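Local atomic coordinates of DNA/pantothenate metabolism flavoprotein (Streptomyces sparsogenes DSM 40356, PDB entry 7CFU), a protein that binds flavin mononucleotide and, as a cysteine decarboxylase of the flavoprotein family, probably catalyses the oxidative decarboxylation of a C-terminal cysteine of a peptide. Residues R23-V28 and D100-L105; C133-A138 and D161-V166; N41-G46 and A190-L195; E52-M57 and T74-V79. All coordinates share one frame; numbering follows the deposited sequence.

How the contacts relate
Contacts 1, 2 and 4 all involve the five-stranded parallel sheet, whose strands run in the order 52-57, 23-28, 101-107, 135-139, 164-165. Contact 1 lies in the middle, about 5 Å from the centre of the chain. Contact 2 adds the two strands at one border, and contact 4 lays a loop along the other; their centres are about 19 Å apart and they do not touch. Contact 3 joins helices 37-48 and 187-199 on one side of the sheet, with its centre about 10 Å from that of contact 1. Flavin mononucleotide lies about 8 Å from the side chains of V28 in contact 1 and M57 in contact 4.

Contact 1. Residues R23-V28 and D100-L105; sequences RLLWGV and DVLVIL
The indole of W26 reaches across to the neighbouring strand. Its NE1 donates to L105 O at 2.8 Å, with the acceptor near the ring plane and the donor on a carbonyl lone pair. With CG anti to the backbone N (chi1 180°) and chi2 near 0°, the NE1 edge is turned to that strand. On the same face L24 CD1 touches two valines, 3.7 Å from V101 CG1 and 3.6 Å from V103 CG2. On the other face L25 and L102 lie side by side and point the same way. I104 is on this face too, and its CD1 lies over G27, which has no side chain there. Strands 23-28 and 101-107 are neighbours inside the parallel sheet of a three-layer alpha/beta fold, with backbone bonds such as G27 N to V103 O at 2.7 Å.

At the start of the pair R23 meets D100, guanidinium and carboxylate planes 34° apart. D100 OD2 takes R23 N at 2.7 Å, on its anti side. It also takes R23 NE at 3.2 Å from above the carboxylate plane, within a salt bridge. Two donors on one oxygen tie backbone and side chain of R23 to the same carboxylate, and would probably favour its charged form.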
loop_
_atom_site.group_PDB
_atom_site.type_symbol
_atom_site.label_atom_id
_atom_site.label_comp_id
_atom_site.label_asym_id
_atom_site.label_seq_id
_atom_site.Cartn_x
_atom_site.Cartn_y
_atom_site.Cartn_z
ATOM N N ARG A 23 -38.171 -15.638 -8.325
ATOM C CA ARG A 23 -36.848 -15.159 -7.939
ATOM C C ARG A 23 -36.158 -14.597 -9.178
ATOM O O ARG A 23 -35.822 -15.341 -10.109
ATOM C CB ARG A 23 -36.043 -16.279 -7.293
ATOM C CG ARG A 23 -36.668 -16.751 -5.989
ATOM C CD ARG A 23 -36.008 -17.979 -5.405
ATOM N NE ARG A 23 -36.021 -19.128 -6.301
ATOM C CZ ARG A 23 -35.526 -20.323 -5.983
ATOM N NH1 ARG A 23 -34.989 -20.521 -4.782
ATOM N NH2 ARG A 23 -35.568 -21.320 -6.863
ATOM N N LEU A 24 -35.966 -13.282 -9.203
ATOM C CA LEU A 24 -35.402 -12.601 -10.362
ATOM C C LEU A 24 -33.924 -12.314 -10.121
ATOM O O LEU A 24 -33.574 -11.569 -9.200
ATOM C CB LEU A 24 -36.167 -11.309 -10.649
ATOM C CG LEU A 24 -35.609 -10.369 -11.708
ATOM C CD1 LEU A 24 -35.577 -11.065 -13.055
ATOM C CD2 LEU A 24 -36.471 -9.129 -11.784
ATOM N N LEU A 25 -33.061 -12.910 -10.943
ATOM C CA LEU A 25 -31.637 -12.599 -10.953
ATOM C C LEU A 25 -31.361 -11.604 -12.073
ATOM O O LEU A 25 -31.731 -11.842 -13.227
ATOM C CB LEU A 25 -30.797 -13.864 -11.132
ATOM C CG LEU A 25 -29.279 -13.695 -11.008
ATOM C CD1 LEU A 25 -28.889 -13.151 -9.647
ATOM C CD2 LEU A 25 -28.588 -15.015 -11.277
ATOM N N TRP A 26 -30.689 -10.509 -11.737
ATOM C CA TRP A 26 -30.569 -9.341 -12.607
ATOM C C TRP A 26 -29.096 -8.983 -12.794
ATOM O O TRP A 26 -28.449 -8.503 -11.857
ATOM C CB TRP A 26 -31.358 -8.183 -12.003
ATOM C CG TRP A 26 -31.349 -6.904 -12.748
ATOM C CD1 TRP A 26 -30.756 -6.641 -13.948
ATOM C CD2 TRP A 26 -31.955 -5.680 -12.320
ATOM N NE1 TRP A 26 -30.953 -5.321 -14.291
ATOM C CE2 TRP A 26 -31.694 -4.714 -13.313
ATOM C CE3 TRP A 26 -32.703 -5.312 -11.200
ATOM C CZ2 TRP A 26 -32.153 -3.406 -13.218
ATOM C CZ3 TRP A 26 -33.157 -4.013 -11.107
ATOM C CH2 TRP A 26 -32.882 -3.076 -12.110
ATOM N N GLY A 27 -28.568 -9.196 -13.998
ATOM C CA GLY A 27 -27.185 -8.832 -14.304
ATOM C C GLY A 27 -27.069 -7.444 -14.918
ATOM O O GLY A 27 -27.849 -7.072 -15.791
ATOM N N VAL A 28 -26.041 -6.701 -14.492
ATOM C CA VAL A 28 -25.835 -5.317 -14.919
ATOM C C VAL A 28 -24.445 -5.203 -15.533
ATOM O O VAL A 28 -23.442 -5.516 -14.881
ATOM C CB VAL A 28 -25.990 -4.311 -13.762
ATOM C CG1 VAL A 28 -25.779 -2.895 -14.270
ATOM C CG2 VAL A 28 -27.356 -4.425 -13.100
ATOM N N ASP A 100 -35.159 -17.835 -10.894
ATOM C CA ASP A 100 -36.312 -18.298 -11.661
ATOM C C ASP A 100 -36.405 -17.584 -12.997
ATOM O O ASP A 100 -36.903 -18.158 -13.969
ATOM C CB ASP A 100 -37.612 -18.092 -10.871
ATOM C CG ASP A 100 -37.643 -18.881 -9.573
ATOM O OD1 ASP A 100 -37.201 -20.057 -9.555
ATOM O OD2 ASP A 100 -38.103 -18.309 -8.561
ATOM N N VAL A 101 -35.956 -16.331 -13.039
ATOM C CA VAL A 101 -35.802 -15.550 -14.259
ATOM C C VAL A 101 -34.432 -14.887 -14.209
ATOM O O VAL A 101 -33.971 -14.481 -13.135
ATOM C CB VAL A 101 -36.917 -14.485 -14.402
ATOM C CG1 VAL A 101 -36.628 -13.541 -15.568
ATOM C CG2 VAL A 101 -38.273 -15.139 -14.575
ATOM N N LEU A 102 -33.762 -14.809 -15.359
ATOM C CA LEU A 102 -32.490 -14.110 -15.494
ATOM C C LEU A 102 -32.679 -12.949 -16.460
ATOM O O LEU A 102 -33.090 -13.153 -17.609
ATOM C CB LEU A 102 -31.384 -15.051 -15.990
ATOM C CG LEU A 102 -30.023 -14.423 -16.342
ATOM C CD1 LEU A 102 -29.409 -13.690 -15.156
ATOM C CD2 LEU A 102 -29.047 -15.470 -16.889
ATOM N N VAL A 103 -32.373 -11.741 -16.002
ATOM C CA VAL A 103 -32.455 -10.545 -16.830
ATOM C C VAL A 103 -31.083 -9.887 -16.860
ATOM O O VAL A 103 -30.512 -9.581 -15.806
ATOM C CB VAL A 103 -33.513 -9.560 -16.304
ATOM C CG1 VAL A 103 -33.412 -8.233 -17.048
ATOM C CG2 VAL A 103 -34.913 -10.159 -16.427
ATOM N N ILE A 104 -30.572 -9.646 -18.061
ATOM C CA ILE A 104 -29.343 -8.895 -18.267
ATOM C C ILE A 104 -29.748 -7.528 -18.802
ATOM O O ILE A 104 -30.167 -7.404 -19.961
ATOM C CB ILE A 104 -28.396 -9.618 -19.231
ATOM C CG1 ILE A 104 -28.325 -11.107 -18.898
ATOM C CG2 ILE A 104 -27.012 -8.996 -19.187
ATOM C CD1 ILE A 104 -27.740 -11.388 -17.544
ATOM N N LEU A 105 -29.634 -6.499 -17.960
ATOM C CA LEU A 105 -30.146 -5.184 -18.327
ATOM C C LEU A 105 -29.411 -4.101 -17.546
ATOM O O LEU A 105 -29.549 -4.025 -16.320
ATOM C CB LEU A 105 -31.656 -5.108 -18.048
ATOM C CG LEU A 105 -32.477 -3.889 -18.493
ATOM C CD1 LEU A 105 -33.951 -4.275 -18.570
ATOM C CD2 LEU A 105 -32.294 -2.660 -17.592
#

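Contact 2. Residues C133-A138 and D161-V166; sequences CPTVIA and DGYRIV
I137 and I165 pack side by side where strands 135-139 and 164-165 pair at the border of the parallel sheet. The sheet belongs to a three-layer alpha/beta fold with strand order 2-1-3-4-5, as in flavodoxin-like proteins. Helix 149-160 lies between these strands in the chain, so they form a beta-alpha-beta unit.

The tight part is on the face of I137 and I165. CD1 of I165 comes to 3.6 Å from I137 CB. The chain of I165 bends at chi2 (-64°), which turns CD1 back toward the other strand. F111 and L112 of helix 109-117 pack on I137, and V155 and L158 of helix 149-160 pack on I165. On the other face V136 CG1 and V166 CG2 meet at 3.9 Å, beneath A190 and A194 of helix 187-199. The backbone bonds are short here: I137 N to R164 O and V166 N to I137 O are both 2.8 Å.

Toward T135 and Y163 the backbones part. The bond from R164 N to T135 O is longer, at 3.3 Å. The exposed chain of R164 leads away from the partner strand. A water bridges T135 N and G162 O by two weak bonds. G162 has positive phi and closes helix 149-160 with a Schellman motif. Next to it, D161 forms a salt bridge with R153 of a second subunit.

The side chains still meet at this end. I137 CD1 reaches Y163 CD1 at 3.9 Å, linking the two parts. The tyrosine ring offers its edge to T135, with CG2 of the threonine near the ring plane, 3.5 Å from Y163 CD1.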
loop_
_atom_site.group_PDB
_atom_site.type_symbol
_atom_site.label_atom_id
_atom_site.label_comp_id
_atom_site.label_asym_id
_atom_site.label_seq_id
_atom_site.Cartn_x
_atom_site.Cartn_y
_atom_site.Cartn_z
ATOM N N CYS A 133 -33.233 -21.068 -16.757
ATOM C CA CYS A 133 -34.482 -20.366 -16.511
ATOM C C CYS A 133 -34.747 -19.434 -17.687
ATOM O O CYS A 133 -33.842 -19.181 -18.490
ATOM C CB CYS A 133 -34.411 -19.584 -15.192
ATOM S SG CYS A 133 -33.150 -18.293 -15.199
ATOM N N PRO A 134 -35.977 -18.935 -17.835
ATOM C CA PRO A 134 -36.231 -17.911 -18.861
ATOM C C PRO A 134 -35.283 -16.732 -18.685
ATOM O O PRO A 134 -35.121 -16.202 -17.582
ATOM C CB PRO A 134 -37.686 -17.502 -18.607
ATOM C CG PRO A 134 -38.308 -18.692 -17.943
ATOM C CD PRO A 134 -37.210 -19.326 -17.123
ATOM N N THR A 135 -34.676 -16.304 -19.791
ATOM C CA THR A 135 -33.639 -15.280 -19.765
ATOM C C THR A 135 -33.943 -14.188 -20.779
ATOM O O THR A 135 -34.189 -14.476 -21.956
ATOM C CB THR A 135 -32.262 -15.896 -20.048
ATOM O OG1 THR A 135 -32.000 -16.930 -19.089
ATOM C CG2 THR A 135 -31.162 -14.836 -19.953
ATOM N N VAL A 136 -33.889 -12.941 -20.325
ATOM C CA VAL A 136 -34.082 -11.765 -21.163
ATOM C C VAL A 136 -32.787 -10.963 -21.179
ATOM O O VAL A 136 -32.248 -10.631 -20.118
ATOM C CB VAL A 136 -35.247 -10.901 -20.647
ATOM C CG1 VAL A 136 -35.363 -9.618 -21.458
ATOM C CG2 VAL A 136 -36.560 -11.704 -20.651
ATOM N N ILE A 137 -32.311 -10.627 -22.379
ATOM C CA ILE A 137 -31.096 -9.841 -22.582
ATOM C C ILE A 137 -31.487 -8.556 -23.296
ATOM O O ILE A 137 -32.064 -8.598 -24.393
ATOM C CB ILE A 137 -30.041 -10.624 -23.389
ATOM C CG1 ILE A 137 -29.690 -11.932 -22.681
ATOM C CG2 ILE A 137 -28.810 -9.789 -23.681
ATOM C CD1 ILE A 137 -28.836 -12.855 -23.521
ATOM N N ALA A 138 -31.157 -7.415 -22.690
ATOM C CA ALA A 138 -31.513 -6.096 -23.214
ATOM C C ALA A 138 -30.233 -5.318 -23.495
ATOM O O ALA A 138 -29.789 -4.507 -22.664
ATOM C CB ALA A 138 -32.420 -5.337 -22.248
ATOM N N ASP A 161 -30.069 -19.925 -29.539
ATOM C CA ASP A 161 -29.848 -20.660 -28.303
ATOM C C ASP A 161 -31.002 -20.533 -27.320
ATOM O O ASP A 161 -30.942 -21.135 -26.244
ATOM C CB ASP A 161 -28.543 -20.195 -27.650
ATOM C CG ASP A 161 -27.320 -20.637 -28.427
ATOM O OD1 ASP A 161 -27.471 -21.498 -29.326
ATOM O OD2 ASP A 161 -26.213 -20.114 -28.156
ATOM N N GLY A 162 -32.041 -19.776 -27.654
ATOM C CA GLY A 162 -33.206 -19.659 -26.799
ATOM C C GLY A 162 -33.291 -18.403 -25.960
ATOM O O GLY A 162 -34.210 -18.291 -25.144
ATOM N N TYR A 163 -32.381 -17.449 -26.142
ATOM C CA TYR A 163 -32.413 -16.216 -25.369
ATOM C C TYR A 163 -33.318 -15.188 -26.045
ATOM O O TYR A 163 -33.348 -15.076 -27.274
ATOM C CB TYR A 163 -30.994 -15.663 -25.183
ATOM C CG TYR A 163 -30.134 -16.548 -24.292
ATOM C CD1 TYR A 163 -30.194 -16.439 -22.902
ATOM C CD2 TYR A 163 -29.291 -17.511 -24.837
ATOM C CE1 TYR A 163 -29.428 -17.254 -22.078
ATOM C CE2 TYR A 163 -28.522 -18.341 -24.020
ATOM C CZ TYR A 163 -28.593 -18.200 -22.642
ATOM O OH TYR A 163 -27.834 -19.009 -21.828
ATOM N N ARG A 164 -34.066 -14.453 -25.227
ATOM C CA ARG A 164 -34.913 -13.359 -25.690
ATOM C C ARG A 164 -34.103 -12.070 -25.690
ATOM O O ARG A 164 -33.662 -11.604 -24.631
ATOM C CB ARG A 164 -36.141 -13.242 -24.785
ATOM C CG ARG A 164 -37.090 -12.065 -25.029
ATOM C CD ARG A 164 -37.986 -12.211 -26.258
ATOM N NE ARG A 164 -39.019 -11.174 -26.265
ATOM C CZ ARG A 164 -38.872 -9.945 -26.751
ATOM N NH1 ARG A 164 -37.722 -9.564 -27.295
ATOM N NH2 ARG A 164 -39.884 -9.090 -26.687
ATOM N N ILE A 165 -33.912 -11.494 -26.870
ATOM C CA ILE A 165 -33.135 -10.275 -27.035
ATOM C C ILE A 165 -34.093 -9.109 -27.234
ATOM O O ILE A 165 -34.927 -9.127 -28.148
ATOM C CB ILE A 165 -32.164 -10.396 -28.217
ATOM C CG1 ILE A 165 -31.299 -11.642 -28.059
ATOM C CG2 ILE A 165 -31.314 -9.136 -28.343
ATOM C CD1 ILE A 165 -30.391 -11.614 -26.848
ATOM N N VAL A 166 -33.967 -8.087 -26.394
ATOM C CA VAL A 166 -34.702 -6.839 -26.549
ATOM C C VAL A 166 -33.762 -5.857 -27.224
ATOM O O VAL A 166 -32.836 -5.340 -26.589
ATOM C CB VAL A 166 -35.203 -6.288 -25.207
ATOM C CG1 VAL A 166 -35.906 -4.949 -25.426
ATOM C CG2 VAL A 166 -36.128 -7.293 -24.531
HETATM O O HOH W 1 -33.906 -18.780 -21.813
#

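Contact 3. Residues N41-G46 and A190-L195; sequences NAWLRG and AISTAL
The two helical segments that bring W43 and L44 to I191, S192 and L195 lie far apart. The axes of these short segments come no closer than 12.6 Å and cross at -41°, with both chains running in broadly the same direction. The nearest CA atoms, of L44 and I191, are 9.3 Å apart. Segment 41-46 includes a wider pi-type turn at 44-46. No hydrogen bond crosses between the segments, and the contact is made by side chains, chiefly W43, L44 and I191.

W43 points at the other helix. Its CG is anti to the backbone N (chi1 171°), and the six-membered ring reaches toward that helix. The indole meets its partners with its edge. CZ3 lies 4.2 Å from I191 CG2, and CZ2 lies 4.1 Å from S192 OG. The side chains of W43 and I191 pass alongside each other, each heading for the other's helix. S192 OG bonds back to Q188 O, one turn earlier in its own helix; at its distance from the indole it merely packs at the edge.

L44 comes in on the side nearer the sheet. It meets I191 at about a right angle, with L44 CD2 4.1 Å from I191 CG2. The same methyl carbon is 4.5 Å from L195 CD1, a looser touch. I191 CG2 therefore meets both W43 and L44.

Below this layer lie L24 and W26 of strand 23-28 under L44, and V103 and L105 of strand 101-107 under I191. Two helices side by side on one face of a parallel sheet are typical of the three-layer alpha-beta-alpha arrangement of flavodoxin-like folds.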
loop_
_atom_site.group_PDB
_atom_site.type_symbol
_atom_site.label_atom_id
_atom_site.label_comp_id
_atom_site.label_asym_id
_atom_site.label_seq_id
_atom_site.Cartn_x
_atom_site.Cartn_y
_atom_site.Cartn_z
ATOM N N ASN A 41 -35.808 -0.863 -11.200
ATOM C CA ASN A 41 -36.064 -1.549 -9.940
ATOM C C ASN A 41 -37.400 -1.124 -9.344
ATOM O O ASN A 41 -38.171 -1.966 -8.874
ATOM C CB ASN A 41 -34.917 -1.287 -8.966
ATOM C CG ASN A 41 -35.091 -2.019 -7.658
ATOM O OD1 ASN A 41 -35.052 -3.249 -7.619
ATOM N ND2 ASN A 41 -35.254 -1.273 -6.574
ATOM N N ALA A 42 -37.706 0.176 -9.392
ATOM C CA ALA A 42 -38.994 0.664 -8.903
ATOM C C ALA A 42 -40.151 0.088 -9.713
ATOM O O ALA A 42 -41.196 -0.258 -9.151
ATOM C CB ALA A 42 -39.027 2.192 -8.940
ATOM N N TRP A 43 -39.988 -0.010 -11.037
ATOM C CA TRP A 43 -41.021 -0.626 -11.869
ATOM C C TRP A 43 -41.223 -2.089 -11.506
ATOM O O TRP A 43 -42.360 -2.569 -11.436
ATOM C CB TRP A 43 -40.665 -0.499 -13.349
ATOM C CG TRP A 43 -41.578 -1.288 -14.245
ATOM C CD1 TRP A 43 -42.854 -0.963 -14.602
ATOM C CD2 TRP A 43 -41.291 -2.540 -14.887
ATOM N NE1 TRP A 43 -43.375 -1.926 -15.432
ATOM C CE2 TRP A 43 -42.439 -2.907 -15.619
ATOM C CE3 TRP A 43 -40.176 -3.382 -14.916
ATOM C CZ2 TRP A 43 -42.501 -4.078 -16.375
ATOM C CZ3 TRP A 43 -40.242 -4.547 -15.668
ATOM C CH2 TRP A 43 -41.398 -4.884 -16.384
ATOM N N LEU A 44 -40.126 -2.817 -11.282
ATOM C CA LEU A 44 -40.225 -4.230 -10.940
ATOM C C LEU A 44 -40.932 -4.424 -9.604
ATOM O O LEU A 44 -41.731 -5.353 -9.443
ATOM C CB LEU A 44 -38.831 -4.858 -10.911
ATOM C CG LEU A 44 -38.184 -5.160 -12.264
ATOM C CD1 LEU A 44 -36.683 -5.411 -12.112
ATOM C CD2 LEU A 44 -38.862 -6.348 -12.911
ATOM N N ARG A 45 -40.647 -3.565 -8.629
ATOM C CA ARG A 45 -41.235 -3.739 -7.305
ATOM C C ARG A 45 -42.622 -3.110 -7.206
ATOM O O ARG A 45 -43.571 -3.761 -6.755
ATOM C CB ARG A 45 -40.305 -3.157 -6.246
ATOM C CG ARG A 45 -39.043 -3.953 -6.085
ATOM C CD ARG A 45 -38.214 -3.461 -4.926
ATOM N NE ARG A 45 -37.102 -4.371 -4.699
ATOM C CZ ARG A 45 -37.199 -5.468 -3.957
ATOM N NH1 ARG A 45 -38.355 -5.773 -3.378
ATOM N NH2 ARG A 45 -36.148 -6.263 -3.799
ATOM N N GLY A 46 -42.759 -1.850 -7.635
ATOM C CA GLY A 46 -43.987 -1.106 -7.410
ATOM C C GLY A 46 -45.090 -1.356 -8.416
ATOM O O GLY A 46 -46.252 -1.064 -8.120
ATOM N N ALA A 190 -41.081 -8.107 -22.505
ATOM C CA ALA A 190 -40.262 -9.315 -22.448
ATOM C C ALA A 190 -40.089 -9.811 -21.019
ATOM O O ALA A 190 -40.164 -11.017 -20.763
ATOM C CB ALA A 190 -38.899 -9.055 -23.090
ATOM N N ILE A 191 -39.860 -8.899 -20.071
ATOM C CA ILE A 191 -39.658 -9.319 -18.688
ATOM C C ILE A 191 -40.952 -9.868 -18.099
ATOM O O ILE A 191 -40.940 -10.896 -17.409
ATOM C CB ILE A 191 -39.083 -8.162 -17.850
ATOM C CG1 ILE A 191 -37.647 -7.854 -18.286
ATOM C CG2 ILE A 191 -39.135 -8.490 -16.373
ATOM C CD1 ILE A 191 -37.006 -6.710 -17.522
ATOM N N SER A 192 -42.081 -9.189 -18.344
ATOM C CA SER A 192 -43.374 -9.681 -17.868
ATOM C C SER A 192 -43.635 -11.097 -18.369
ATOM O O SER A 192 -44.069 -11.969 -17.608
ATOM C CB SER A 192 -44.496 -8.747 -18.328
ATOM O OG SER A 192 -44.308 -7.427 -17.844
ATOM N N THR A 193 -43.372 -11.338 -19.655
ATOM C CA THR A 193 -43.518 -12.676 -20.220
ATOM C C THR A 193 -42.657 -13.688 -19.468
ATOM O O THR A 193 -43.118 -14.786 -19.123
ATOM C CB THR A 193 -43.143 -12.644 -21.705
ATOM O OG1 THR A 193 -43.995 -11.718 -22.389
ATOM C CG2 THR A 193 -43.265 -14.020 -22.330
ATOM N N ALA A 194 -41.397 -13.326 -19.201
ATOM C CA ALA A 194 -40.488 -14.224 -18.492
ATOM C C ALA A 194 -40.956 -14.486 -17.065
ATOM O O ALA A 194 -40.878 -15.620 -16.582
ATOM C CB ALA A 194 -39.074 -13.641 -18.493
ATOM N N LEU A 195 -41.420 -13.447 -16.362
ATOM C CA LEU A 195 -41.901 -13.638 -14.994
ATOM C C LEU A 195 -43.125 -14.545 -14.952
ATOM O O LEU A 195 -43.258 -15.379 -14.049
ATOM C CB LEU A 195 -42.206 -12.284 -14.352
ATOM C CG LEU A 195 -40.965 -11.413 -14.159
ATOM C CD1 LEU A 195 -41.332 -9.995 -13.793
ATOM C CD2 LEU A 195 -40.069 -12.024 -13.090
#

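Contact 4. Residues E52-M57 and T74-V79; sequences EIRTVM and TGHAPV
T55 O is gripped by two donors from the side of the loop. V79 N reaches it at 3.0 Å with a nearly straight bond, and a water donates to it at 2.9 Å. That water also donates to A77 O, so it links strand 52-57 to the loop beside the direct bond. M57 N then bonds to V79 O at 3.0 Å. Together these bonds hold V79 against V56 in a single bridge.

The side chain of T55 packs along P78, with OG1 3.2 Å from P78 CB. A second water joins OG1 to T74 OG1, which also bonds to I70 O one turn earlier in helix 67-74. M57 lies on the same proline, and its CG is 3.8 Å from P78 CB.

At the other end H76 ND1 donates to I53 O at 3.2 Å. This bond is bent, at 136°, and the donor sits above the carbonyl plane. R54 brings its guanidinium to the same ring, with H76 NE2 over one guanidinium face and the two planes 45° apart. W98 gives R54 a cation-pi partner.

The loop closes the border of the sheet beside the flavin pocket: strand 52-57 runs directly into T58 and Q60, which line it. The other edge of this strand pairs with strand 23-28. I70 of helix 67-74 packs on T55 and M57, while V123 of helix 123-130 meets V56 and V79.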
loop_
_atom_site.group_PDB
_atom_site.type_symbol
_atom_site.label_atom_id
_atom_site.label_comp_id
_atom_site.label_asym_id
_atom_site.label_seq_id
_atom_site.Cartn_x
_atom_site.Cartn_y
_atom_site.Cartn_z
ATOM N N GLU A 52 -38.277 -10.833 -4.566
ATOM C CA GLU A 52 -36.895 -11.265 -4.349
ATOM C C GLU A 52 -36.089 -10.966 -5.614
ATOM O O GLU A 52 -36.282 -11.612 -6.650
ATOM C CB GLU A 52 -36.803 -12.747 -3.989
ATOM C CG GLU A 52 -37.432 -13.119 -2.654
ATOM C CD GLU A 52 -37.273 -14.601 -2.330
ATOM O OE1 GLU A 52 -36.719 -15.355 -3.160
ATOM O OE2 GLU A 52 -37.730 -15.022 -1.249
ATOM N N ILE A 53 -35.205 -9.974 -5.530
ATOM C CA ILE A 53 -34.364 -9.554 -6.645
ATOM C C ILE A 53 -32.920 -9.525 -6.163
ATOM O O ILE A 53 -32.610 -8.835 -5.188
ATOM C CB ILE A 53 -34.779 -8.176 -7.186
ATOM C CG1 ILE A 53 -36.235 -8.188 -7.649
ATOM C CG2 ILE A 53 -33.845 -7.733 -8.312
ATOM C CD1 ILE A 53 -36.740 -6.829 -8.048
ATOM N N ARG A 54 -32.042 -10.287 -6.829
ATOM C CA ARG A 54 -30.604 -10.266 -6.563
ATOM C C ARG A 54 -29.850 -9.826 -7.817
ATOM O O ARG A 54 -30.175 -10.260 -8.927
ATOM C CB ARG A 54 -30.095 -11.641 -6.120
ATOM C CG ARG A 54 -30.683 -12.138 -4.808
ATOM C CD ARG A 54 -30.085 -13.476 -4.396
ATOM N NE ARG A 54 -30.593 -13.903 -3.096
ATOM C CZ ARG A 54 -30.090 -13.524 -1.923
ATOM N NH1 ARG A 54 -29.049 -12.699 -1.874
ATOM N NH2 ARG A 54 -30.630 -13.970 -0.793
ATOM N N THR A 55 -28.844 -8.966 -7.640
ATOM C CA THR A 55 -28.099 -8.379 -8.747
ATOM C C THR A 55 -26.658 -8.878 -8.806
ATOM O O THR A 55 -26.040 -9.194 -7.784
ATOM C CB THR A 55 -28.086 -6.854 -8.661
ATOM O OG1 THR A 55 -27.541 -6.454 -7.400
ATOM C CG2 THR A 55 -29.494 -6.290 -8.820
ATOM N N VAL A 56 -26.149 -8.972 -10.033
ATOM C CA VAL A 56 -24.750 -9.253 -10.334
ATOM C C VAL A 56 -24.248 -8.147 -11.252
ATOM O O VAL A 56 -24.878 -7.859 -12.276
ATOM C CB VAL A 56 -24.564 -10.633 -11.001
ATOM C CG1 VAL A 56 -23.090 -10.915 -11.277
ATOM C CG2 VAL A 56 -25.151 -11.723 -10.150
ATOM N N MET A 57 -23.144 -7.503 -10.872
ATOM C CA MET A 57 -22.529 -6.453 -11.673
ATOM C C MET A 57 -21.204 -6.937 -12.249
ATOM O O MET A 57 -20.432 -7.619 -11.567
ATOM C CB MET A 57 -22.278 -5.186 -10.853
ATOM C CG MET A 57 -23.523 -4.594 -10.209
ATOM S SD MET A 57 -23.117 -3.045 -9.400
ATOM C CE MET A 57 -23.109 -1.915 -10.784
ATOM N N THR A 74 -31.905 -1.820 -3.722
ATOM C CA THR A 74 -32.446 -3.125 -4.067
ATOM C C THR A 74 -32.576 -4.072 -2.879
ATOM O O THR A 74 -33.268 -5.090 -2.997
ATOM C CB THR A 74 -31.587 -3.784 -5.153
ATOM O OG1 THR A 74 -30.282 -4.052 -4.631
ATOM C CG2 THR A 74 -31.480 -2.874 -6.376
ATOM N N GLY A 75 -31.933 -3.780 -1.748
ATOM C CA GLY A 75 -32.017 -4.650 -0.592
ATOM C C GLY A 75 -30.992 -5.760 -0.544
ATOM O O GLY A 75 -31.001 -6.553 0.409
ATOM N N HIS A 76 -30.123 -5.858 -1.542
ATOM C CA HIS A 76 -29.047 -6.836 -1.543
ATOM C C HIS A 76 -27.789 -6.182 -2.085
ATOM O O HIS A 76 -27.847 -5.383 -3.025
ATOM C CB HIS A 76 -29.388 -8.079 -2.389
ATOM C CG HIS A 76 -30.358 -9.014 -1.736
ATOM N ND1 HIS A 76 -31.684 -9.092 -2.108
ATOM C CD2 HIS A 76 -30.195 -9.910 -0.732
ATOM C CE1 HIS A 76 -32.295 -9.995 -1.362
ATOM N NE2 HIS A 76 -31.416 -10.505 -0.518
ATOM N N ALA A 77 -26.665 -6.498 -1.471
ATOM C CA ALA A 77 -25.399 -6.117 -2.058
ATOM C C ALA A 77 -25.272 -6.845 -3.388
ATOM O O ALA A 77 -25.546 -8.050 -3.454
ATOM C CB ALA A 77 -24.236 -6.477 -1.135
ATOM N N PRO A 78 -24.933 -6.159 -4.471
ATOM C CA PRO A 78 -24.678 -6.875 -5.725
ATOM C C PRO A 78 -23.445 -7.756 -5.600
ATOM O O PRO A 78 -22.501 -7.450 -4.871
ATOM C CB PRO A 78 -24.468 -5.752 -6.749
ATOM C CG PRO A 78 -24.043 -4.570 -5.934
ATOM C CD PRO A 78 -24.756 -4.703 -4.611
ATOM N N VAL A 79 -23.470 -8.876 -6.301
ATOM C CA VAL A 79 -22.316 -9.760 -6.390
ATOM C C VAL A 79 -21.460 -9.330 -7.576
ATOM O O VAL A 79 -21.966 -9.195 -8.696
ATOM C CB VAL A 79 -22.766 -11.222 -6.539
ATOM C CG1 VAL A 79 -21.576 -12.129 -6.822
ATOM C CG2 VAL A 79 -23.524 -11.667 -5.288
HETATM O O HOH W 2 -29.369 -6.141 -5.568
HETATM O O HOH W 3 -26.879 -9.814 -5.051
#